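Local coordinates for uncharacterized protein TCIL3000_10_9440 (Trypanosoma congolense, PDB 5KMX), which is of unknown function but is an insect-stage surface antigen of the parasite, a putative sensor, seen here as its bilobed ectodomain, at residues A[32-37]-A[73-78]; A[87-92]-A[153-158]; A[124-129]-A[147-152]. One frame throughout, in Å; residues are numbered along the deposited sequence.

Contact 1: residues A[32-37]-A[73-78]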
# COMPACT_ATOMS: atom_id res chain seq x y z
N ARG A 32 3.62 -10.86 17.23
CA ARG A 32 2.24 -11.09 16.83
C ARG A 32 1.55 -9.83 16.31
O ARG A 32 1.78 -8.73 16.81
CB ARG A 32 1.44 -11.65 18.01
CG ARG A 32 1.88 -13.04 18.43
CD ARG A 32 0.99 -13.60 19.52
NE ARG A 32 1.29 -15.01 19.78
CZ ARG A 32 0.93 -15.67 20.88
NH1 ARG A 32 0.25 -15.05 21.84
NH2 ARG A 32 1.25 -16.95 21.02
N PHE A 33 0.73 -10.03 15.28
CA PHE A 33 -0.24 -9.04 14.86
C PHE A 33 -1.60 -9.51 15.38
O PHE A 33 -2.12 -10.52 14.91
CB PHE A 33 -0.26 -8.89 13.33
CG PHE A 33 1.00 -8.30 12.76
CD1 PHE A 33 1.19 -6.93 12.74
CD2 PHE A 33 1.99 -9.12 12.25
CE1 PHE A 33 2.35 -6.39 12.21
CE2 PHE A 33 3.15 -8.58 11.73
CZ PHE A 33 3.33 -7.21 11.71
N ASN A 34 -2.15 -8.78 16.34
CA ASN A 34 -3.33 -9.24 17.08
C ASN A 34 -3.08 -10.62 17.69
O ASN A 34 -2.28 -10.75 18.61
CB ASN A 34 -4.56 -9.26 16.17
CG ASN A 34 -5.10 -7.87 15.88
OD1 ASN A 34 -4.61 -6.88 16.41
ND2 ASN A 34 -6.12 -7.80 15.03
N THR A 35 -3.75 -11.64 17.16
CA THR A 35 -3.68 -12.99 17.70
C THR A 35 -2.61 -13.82 16.99
O THR A 35 -2.00 -14.71 17.58
CB THR A 35 -5.06 -13.70 17.58
OG1 THR A 35 -5.84 -13.42 18.75
CG2 THR A 35 -4.92 -15.21 17.41
N GLU A 36 -2.39 -13.51 15.72
CA GLU A 36 -1.59 -14.36 14.84
C GLU A 36 -0.09 -14.15 15.02
O GLU A 36 0.36 -13.02 15.22
CB GLU A 36 -1.97 -14.10 13.38
CG GLU A 36 -3.48 -14.05 13.14
CD GLU A 36 -4.16 -15.38 13.44
OE1 GLU A 36 -5.39 -15.37 13.65
OE2 GLU A 36 -3.47 -16.42 13.46
N ASN A 37 0.68 -15.24 14.94
CA ASN A 37 2.13 -15.16 15.00
C ASN A 37 2.70 -14.51 13.74
O ASN A 37 2.19 -14.73 12.64
CB ASN A 37 2.74 -16.55 15.19
CG ASN A 37 2.40 -17.16 16.53
OD1 ASN A 37 2.28 -16.46 17.54
ND2 ASN A 37 2.25 -18.48 16.56
N LEU A 73 -10.76 -1.86 10.85
CA LEU A 73 -9.92 -2.95 11.32
C LEU A 73 -8.86 -2.43 12.29
O LEU A 73 -8.00 -1.65 11.91
CB LEU A 73 -9.25 -3.65 10.14
CG LEU A 73 -8.21 -4.73 10.45
CD1 LEU A 73 -8.88 -6.00 10.96
CD2 LEU A 73 -7.35 -5.01 9.23
N THR A 74 -8.94 -2.87 13.54
CA THR A 74 -7.92 -2.53 14.53
C THR A 74 -6.87 -3.63 14.61
O THR A 74 -7.20 -4.80 14.81
CB THR A 74 -8.53 -2.31 15.93
OG1 THR A 74 -9.60 -1.36 15.85
CG2 THR A 74 -7.48 -1.81 16.90
N VAL A 75 -5.61 -3.24 14.46
CA VAL A 75 -4.49 -4.17 14.55
C VAL A 75 -3.54 -3.74 15.66
O VAL A 75 -3.11 -2.59 15.70
CB VAL A 75 -3.71 -4.27 13.23
CG1 VAL A 75 -2.51 -5.20 13.38
CG2 VAL A 75 -4.63 -4.74 12.10
N VAL A 76 -3.21 -4.68 16.54
CA VAL A 76 -2.25 -4.43 17.62
C VAL A 76 -0.91 -5.05 17.25
O VAL A 76 -0.82 -6.26 17.05
CB VAL A 76 -2.74 -5.00 18.96
CG1 VAL A 76 -1.83 -4.56 20.09
CG2 VAL A 76 -4.18 -4.57 19.24
N VAL A 77 0.12 -4.21 17.16
CA VAL A 77 1.43 -4.65 16.70
C VAL A 77 2.37 -4.90 17.88
O VAL A 77 2.83 -3.97 18.53
CB VAL A 77 2.07 -3.61 15.76
CG1 VAL A 77 3.39 -4.13 15.20
CG2 VAL A 77 1.11 -3.28 14.62
N ASN A 78 2.65 -6.18 18.13
CA ASN A 78 3.57 -6.58 19.19
C ASN A 78 4.75 -7.36 18.62
O ASN A 78 4.83 -8.58 18.75
CB ASN A 78 2.84 -7.43 20.23
CG ASN A 78 1.91 -6.60 21.11
OD1 ASN A 78 2.33 -5.61 21.71
ND2 ASN A 78 0.65 -7.01 21.18

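Contact 2: residues A[87-92]-A[153-158]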
# COMPACT_ATOMS: atom_id res chain seq x y z
N ARG A 87 -2.99 0.22 15.22
CA ARG A 87 -3.37 0.89 13.98
C ARG A 87 -4.81 0.56 13.63
O ARG A 87 -5.22 -0.60 13.66
CB ARG A 87 -2.45 0.50 12.83
CG ARG A 87 -2.89 1.03 11.46
CD ARG A 87 -2.87 2.55 11.41
NE ARG A 87 -1.50 3.06 11.49
CZ ARG A 87 -0.68 3.20 10.46
NH1 ARG A 87 -1.09 2.88 9.23
NH2 ARG A 87 0.54 3.66 10.64
N ARG A 88 -5.57 1.59 13.29
CA ARG A 88 -6.94 1.43 12.83
C ARG A 88 -7.02 1.83 11.36
O ARG A 88 -6.51 2.87 10.97
CB ARG A 88 -7.90 2.26 13.67
CG ARG A 88 -9.31 1.72 13.72
CD ARG A 88 -10.13 2.41 14.79
NE ARG A 88 -10.67 3.69 14.33
CZ ARG A 88 -11.12 4.65 15.13
NH1 ARG A 88 -11.08 4.49 16.45
NH2 ARG A 88 -11.61 5.77 14.62
N THR A 89 -7.66 0.99 10.56
CA THR A 89 -7.78 1.22 9.13
C THR A 89 -9.21 0.95 8.66
O THR A 89 -9.80 -0.06 9.04
CB THR A 89 -6.81 0.33 8.33
OG1 THR A 89 -5.48 0.48 8.84
CG2 THR A 89 -6.83 0.71 6.85
N PRO A 90 -9.76 1.85 7.83
CA PRO A 90 -11.09 1.55 7.28
C PRO A 90 -11.05 0.38 6.30
O PRO A 90 -10.13 0.30 5.48
CB PRO A 90 -11.49 2.85 6.58
CG PRO A 90 -10.20 3.54 6.28
CD PRO A 90 -9.28 3.18 7.41
N LEU A 91 -12.03 -0.51 6.39
CA LEU A 91 -12.11 -1.65 5.48
C LEU A 91 -12.45 -1.20 4.07
O LEU A 91 -12.08 -1.85 3.10
CB LEU A 91 -13.15 -2.66 5.97
CG LEU A 91 -12.83 -3.40 7.26
CD1 LEU A 91 -14.05 -4.19 7.72
CD2 LEU A 91 -11.64 -4.32 7.08
N ARG A 92 -13.15 -0.07 3.97
CA ARG A 92 -13.63 0.44 2.69
C ARG A 92 -13.18 1.88 2.46
O ARG A 92 -13.29 2.72 3.35
CB ARG A 92 -15.15 0.36 2.62
CG ARG A 92 -15.74 0.59 1.24
CD ARG A 92 -17.21 0.97 1.33
NE ARG A 92 -17.37 2.30 1.91
CZ ARG A 92 -18.52 2.81 2.32
NH1 ARG A 92 -19.64 2.10 2.23
NH2 ARG A 92 -18.56 4.03 2.83
N VAL A 153 -13.53 0.17 -3.00
CA VAL A 153 -12.47 -0.83 -2.91
C VAL A 153 -12.25 -1.20 -1.44
O VAL A 153 -12.51 -0.39 -0.55
CB VAL A 153 -11.16 -0.32 -3.54
CG1 VAL A 153 -11.32 -0.18 -5.04
CG2 VAL A 153 -10.74 1.00 -2.91
N TYR A 154 -11.75 -2.41 -1.21
CA TYR A 154 -11.74 -2.99 0.13
C TYR A 154 -10.37 -3.54 0.52
O TYR A 154 -9.66 -4.12 -0.30
CB TYR A 154 -12.79 -4.09 0.22
CG TYR A 154 -14.12 -3.67 -0.36
CD1 TYR A 154 -14.40 -3.85 -1.71
CD2 TYR A 154 -15.10 -3.09 0.43
CE1 TYR A 154 -15.61 -3.47 -2.25
CE2 TYR A 154 -16.32 -2.71 -0.10
CZ TYR A 154 -16.57 -2.90 -1.44
OH TYR A 154 -17.78 -2.53 -1.98
N LEU A 155 -10.03 -3.37 1.80
CA LEU A 155 -8.70 -3.67 2.31
C LEU A 155 -8.32 -5.14 2.17
O LEU A 155 -9.06 -6.03 2.60
CB LEU A 155 -8.60 -3.25 3.78
CG LEU A 155 -7.21 -3.29 4.42
CD1 LEU A 155 -6.29 -2.25 3.80
CD2 LEU A 155 -7.32 -3.09 5.93
N ALA A 156 -7.16 -5.38 1.56
CA ALA A 156 -6.65 -6.73 1.36
C ALA A 156 -5.27 -6.89 2.01
O ALA A 156 -5.01 -7.88 2.69
CB ALA A 156 -6.57 -7.05 -0.13
N THR A 157 -4.41 -5.90 1.78
CA THR A 157 -3.05 -5.93 2.32
C THR A 157 -2.72 -4.62 3.03
O THR A 157 -2.95 -3.53 2.50
CB THR A 157 -2.02 -6.17 1.20
OG1 THR A 157 -2.40 -7.33 0.45
CG2 THR A 157 -0.63 -6.38 1.79
N LEU A 158 -2.18 -4.74 4.24
CA LEU A 158 -1.89 -3.59 5.09
C LEU A 158 -0.39 -3.46 5.35
O LEU A 158 0.23 -4.36 5.93
CB LEU A 158 -2.63 -3.71 6.42
CG LEU A 158 -2.51 -2.52 7.38
CD1 LEU A 158 -3.22 -1.30 6.82
CD2 LEU A 158 -3.07 -2.89 8.75

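Contact 3: residues A[124-129]-A[147-152]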
# COMPACT_ATOMS: atom_id res chain seq x y z
N ASN A 124 -19.73 2.42 -18.38
CA ASN A 124 -20.45 1.19 -18.07
C ASN A 124 -19.69 0.33 -17.07
O ASN A 124 -20.28 -0.21 -16.14
CB ASN A 124 -20.72 0.39 -19.35
CG ASN A 124 -21.80 1.02 -20.23
OD1 ASN A 124 -22.82 1.51 -19.73
ND2 ASN A 124 -21.58 0.99 -21.54
N LYS A 125 -18.37 0.20 -17.25
CA LYS A 125 -17.54 -0.55 -16.31
C LYS A 125 -17.71 -0.01 -14.89
O LYS A 125 -17.88 -0.77 -13.94
CB LYS A 125 -16.05 -0.50 -16.70
CG LYS A 125 -15.59 -1.65 -17.57
CD LYS A 125 -15.92 -1.42 -19.03
CE LYS A 125 -15.41 -2.55 -19.90
NZ LYS A 125 -15.53 -2.22 -21.35
N CYS A 126 -17.67 1.32 -14.77
CA CYS A 126 -17.80 1.98 -13.48
C CYS A 126 -19.12 1.63 -12.81
O CYS A 126 -19.14 1.19 -11.66
CB CYS A 126 -17.71 3.50 -13.66
SG CYS A 126 -17.88 4.43 -12.12
N ILE A 127 -20.21 1.83 -13.53
CA ILE A 127 -21.52 1.46 -13.01
C ILE A 127 -21.54 -0.04 -12.76
O ILE A 127 -21.80 -0.49 -11.64
CB ILE A 127 -22.66 1.86 -13.98
CG1 ILE A 127 -22.60 3.36 -14.30
CG2 ILE A 127 -24.03 1.50 -13.41
CD1 ILE A 127 -22.77 4.27 -13.09
N SER A 128 -21.23 -0.81 -13.80
CA SER A 128 -21.32 -2.27 -13.76
C SER A 128 -20.56 -2.90 -12.60
O SER A 128 -20.99 -3.90 -12.04
CB SER A 128 -20.81 -2.86 -15.08
OG SER A 128 -20.88 -4.27 -15.08
N GLU A 129 -19.43 -2.30 -12.23
CA GLU A 129 -18.58 -2.86 -11.18
C GLU A 129 -18.93 -2.29 -9.80
O GLU A 129 -18.19 -2.49 -8.84
CB GLU A 129 -17.11 -2.59 -11.49
CG GLU A 129 -16.64 -1.18 -11.21
CD GLU A 129 -15.34 -0.84 -11.92
OE1 GLU A 129 -14.93 0.34 -11.88
OE2 GLU A 129 -14.73 -1.75 -12.51
N GLY A 147 -14.95 13.03 -17.40
CA GLY A 147 -15.60 12.59 -16.18
C GLY A 147 -14.74 11.61 -15.42
O GLY A 147 -13.62 11.30 -15.84
N TYR A 148 -15.26 11.10 -14.31
CA TYR A 148 -14.52 10.16 -13.47
C TYR A 148 -15.43 9.11 -12.86
O TYR A 148 -16.66 9.26 -12.85
CB TYR A 148 -13.77 10.91 -12.36
CG TYR A 148 -14.67 11.65 -11.39
CD1 TYR A 148 -15.21 11.00 -10.29
CD2 TYR A 148 -14.96 13.00 -11.57
CE1 TYR A 148 -16.03 11.67 -9.40
CE2 TYR A 148 -15.78 13.68 -10.69
CZ TYR A 148 -16.31 13.01 -9.60
OH TYR A 148 -17.12 13.68 -8.71
N CYS A 149 -14.82 8.05 -12.34
CA CYS A 149 -15.54 6.98 -11.67
C CYS A 149 -15.13 6.92 -10.20
O CYS A 149 -13.94 6.91 -9.89
CB CYS A 149 -15.26 5.64 -12.34
SG CYS A 149 -15.96 4.21 -11.47
N LYS A 150 -16.12 6.88 -9.31
CA LYS A 150 -15.87 6.67 -7.89
C LYS A 150 -16.20 5.23 -7.53
O LYS A 150 -17.37 4.82 -7.55
CB LYS A 150 -16.68 7.65 -7.03
CG LYS A 150 -15.92 8.93 -6.69
CD LYS A 150 -16.56 9.65 -5.52
CE LYS A 150 -15.65 10.76 -5.00
NZ LYS A 150 -16.09 11.28 -3.68
N GLN A 151 -15.17 4.47 -7.19
CA GLN A 151 -15.28 3.03 -7.01
C GLN A 151 -15.04 2.63 -5.56
O GLN A 151 -14.14 3.16 -4.90
CB GLN A 151 -14.27 2.33 -7.93
CG GLN A 151 -14.54 0.86 -8.16
CD GLN A 151 -13.50 0.23 -9.07
OE1 GLN A 151 -12.71 0.93 -9.70
NE2 GLN A 151 -13.48 -1.10 -9.13
N ASN A 152 -15.84 1.69 -5.07
CA ASN A 152 -15.63 1.12 -3.75
C ASN A 152 -14.58 0.02 -3.80
O ASN A 152 -14.71 -0.94 -4.56
CB ASN A 152 -16.94 0.57 -3.18
CG ASN A 152 -17.85 1.65 -2.64
OD1 ASN A 152 -17.43 2.50 -1.85
ND2 ASN A 152 -19.11 1.64 -3.08

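Contact 1: residues A[32-37]-A[73-78]
The carboxamide of Asn34 lies alongside the backbone of Val75, its two polar ends turned to the peptide groups on either side. Asn34 OD1 accepts a hydrogen bond from Val76 N at 2.6 Å, nearly straight (168° at the hydrogen), with the donor tilted somewhat from the carbonyl plane. Asn34 ND2 donates to Thr74 O at 3.2 Å; the acceptor lies in the amide plane and the donor sits on a lone pair of that carbonyl. With CG beside the backbone N (chi1 -74°) and chi2 near zero, both polar atoms reach the strand together, and the side chain continues the ladder where its own backbone turns off. That ladder is antiparallel: Arg32 and Asn78 form a hydrogen-bonded pair, and Asn34 N adds a straight bond to Val76 O at 2.9 Å. Asn34 is the second residue of the type II' turn from Phe33 to Glu36, which closes a tight beta hairpin.

On the buried face, Phe33 runs alongside Val77, with CE1 3.9 Å from Val77 CG1, while Val75 CG1 meets the edge of the ring at CD1, 4.1 Å away. Leu62 and Val200 also pack on this ring. Because one end of the amide accepts and the other donates, the flip of Asn34 should be fixed and its rotation limited; polar bonds thus tie the turn to strand 72-79 beside an apolar face.

Contact 2: residues A[87-92]-A[153-158]
Leu155 CD2 packs on Thr89 CG2 at 3.9 Å where two long antiparallel strands, 85-100 and 145-165, part company inside the curled sheet. The short segments 87-90 and 153-158 run at 141° to each other, with axes 8.5 Å apart, well beyond the spacing of paired neighbours; true pairing is confined to the end near Arg92 and Tyr154. There Leu155 N donates to Leu91 O at 2.9 Å in a slightly bent bond. Beyond it, segment 153-158 turns away through a classic beta bulge in which Ala156 and Thr157 both face Gly189, and side chains bridge the widening gap.

Leu155 and Leu158 share one conformation, CG anti to the backbone N with nearly equal chi2, and both direct a methyl at Thr89. The two meet it differently. Leu155 crosses the threonine at about a right angle, whereas Leu158 runs antiparallel alongside it, placing CD1 3.5 Å from Thr89 OG1. Tyr190, Leu73 and Val198 also pack against Leu155, and the hydroxyl of Tyr190 bonds to Pro90 O.

On the other face, the aliphatic part of Arg92 lies beside the Tyr154 ring, both side chains pointing the same way. Arg92 is extended as far as CD and then bends at chi3 (69°), leaving its guanidinium plane 63° from that of the ring. The contact itself is made by methylene carbon: Arg92 CG stands 3.6 Å from Tyr154 CE2.

Contact 3: residues A[124-129]-A[147-152]
This is a covalent helix-to-strand contact in the smaller lobe, where the last turn of helix 116-128 is tied to the outer part of the long strand 145-165. Cys126 SG and Cys149 SG are joined at 2.0 Å, and the chi3 of 87° is close to perpendicular, as expected of a relaxed disulfide. The two half-cystines adopt matching first torsions, each SG anti to its own backbone N, so both sulfurs extend from their backbones into the gap between helix and strand. The resulting bridge holds the alpha carbons, Cys126 CA and Cys149 CA, 5.8 Å apart. Both residues are buried, and Tyr133 packs against Cys126.

The surrounding architecture is a helix packed on a three-stranded antiparallel part of the sheet, with 145-165 in the middle. Cys149 bonds through its backbone to Lys97 of strand 85-100, while the neighbouring Lys150 pairs with Arg132 of strand 132-135; the disulfide therefore fastens the helix to a strand that has a partner along each edge.

A second, noncovalent meeting lies two residues farther along the strand. Glu129, the first residue beyond the helical backbone conformation, sends an extended chain across that of Gln151 at about a right angle. Its CG lies between the backbone N and the carbonyl carbon (chi1 77°), and the carboxylate ends stacked on the carboxamide, their planes only 13° apart. Glu129 OE1 stands 3.2 Å from Gln151 CD, a face-on approach. Glu129 OE1 is 3.4 Å from Gln151 NE2, but the angle is too poor for a hydrogen bond, and Gln151 OE1 is another acceptor. The latter atom instead receives a hydrogen bond from Arg95 NH1, which probably holds the amide in this orientation, stacked on the carboxylate.

The three contacts follow one curled sheet from the larger lobe into the smaller. Contacts 1 and 2, with centres 14 Å apart, adjoin through consecutive strands: Leu73 N lies 2.7 Å from Thr89 O, a probable hydrogen bond, and Leu73 CD2 packs on Leu155 CD2 at 3.8 Å. Contacts 2 and 3 share strand 145-165; their centres are 20 Å apart, and Arg92 CD comes within 3.5 Å of Asn152 OD1. Contact 3 is nested inside the loop closed by contact 2. Contacts 1 and 3 do not touch (nearest atoms about 15 Å apart). A sulfate, probably from the crystallisation liquor, lies about 4 Å from the Pro90 side chain, and Arg88 NH2 forms a salt bridge to sulfate.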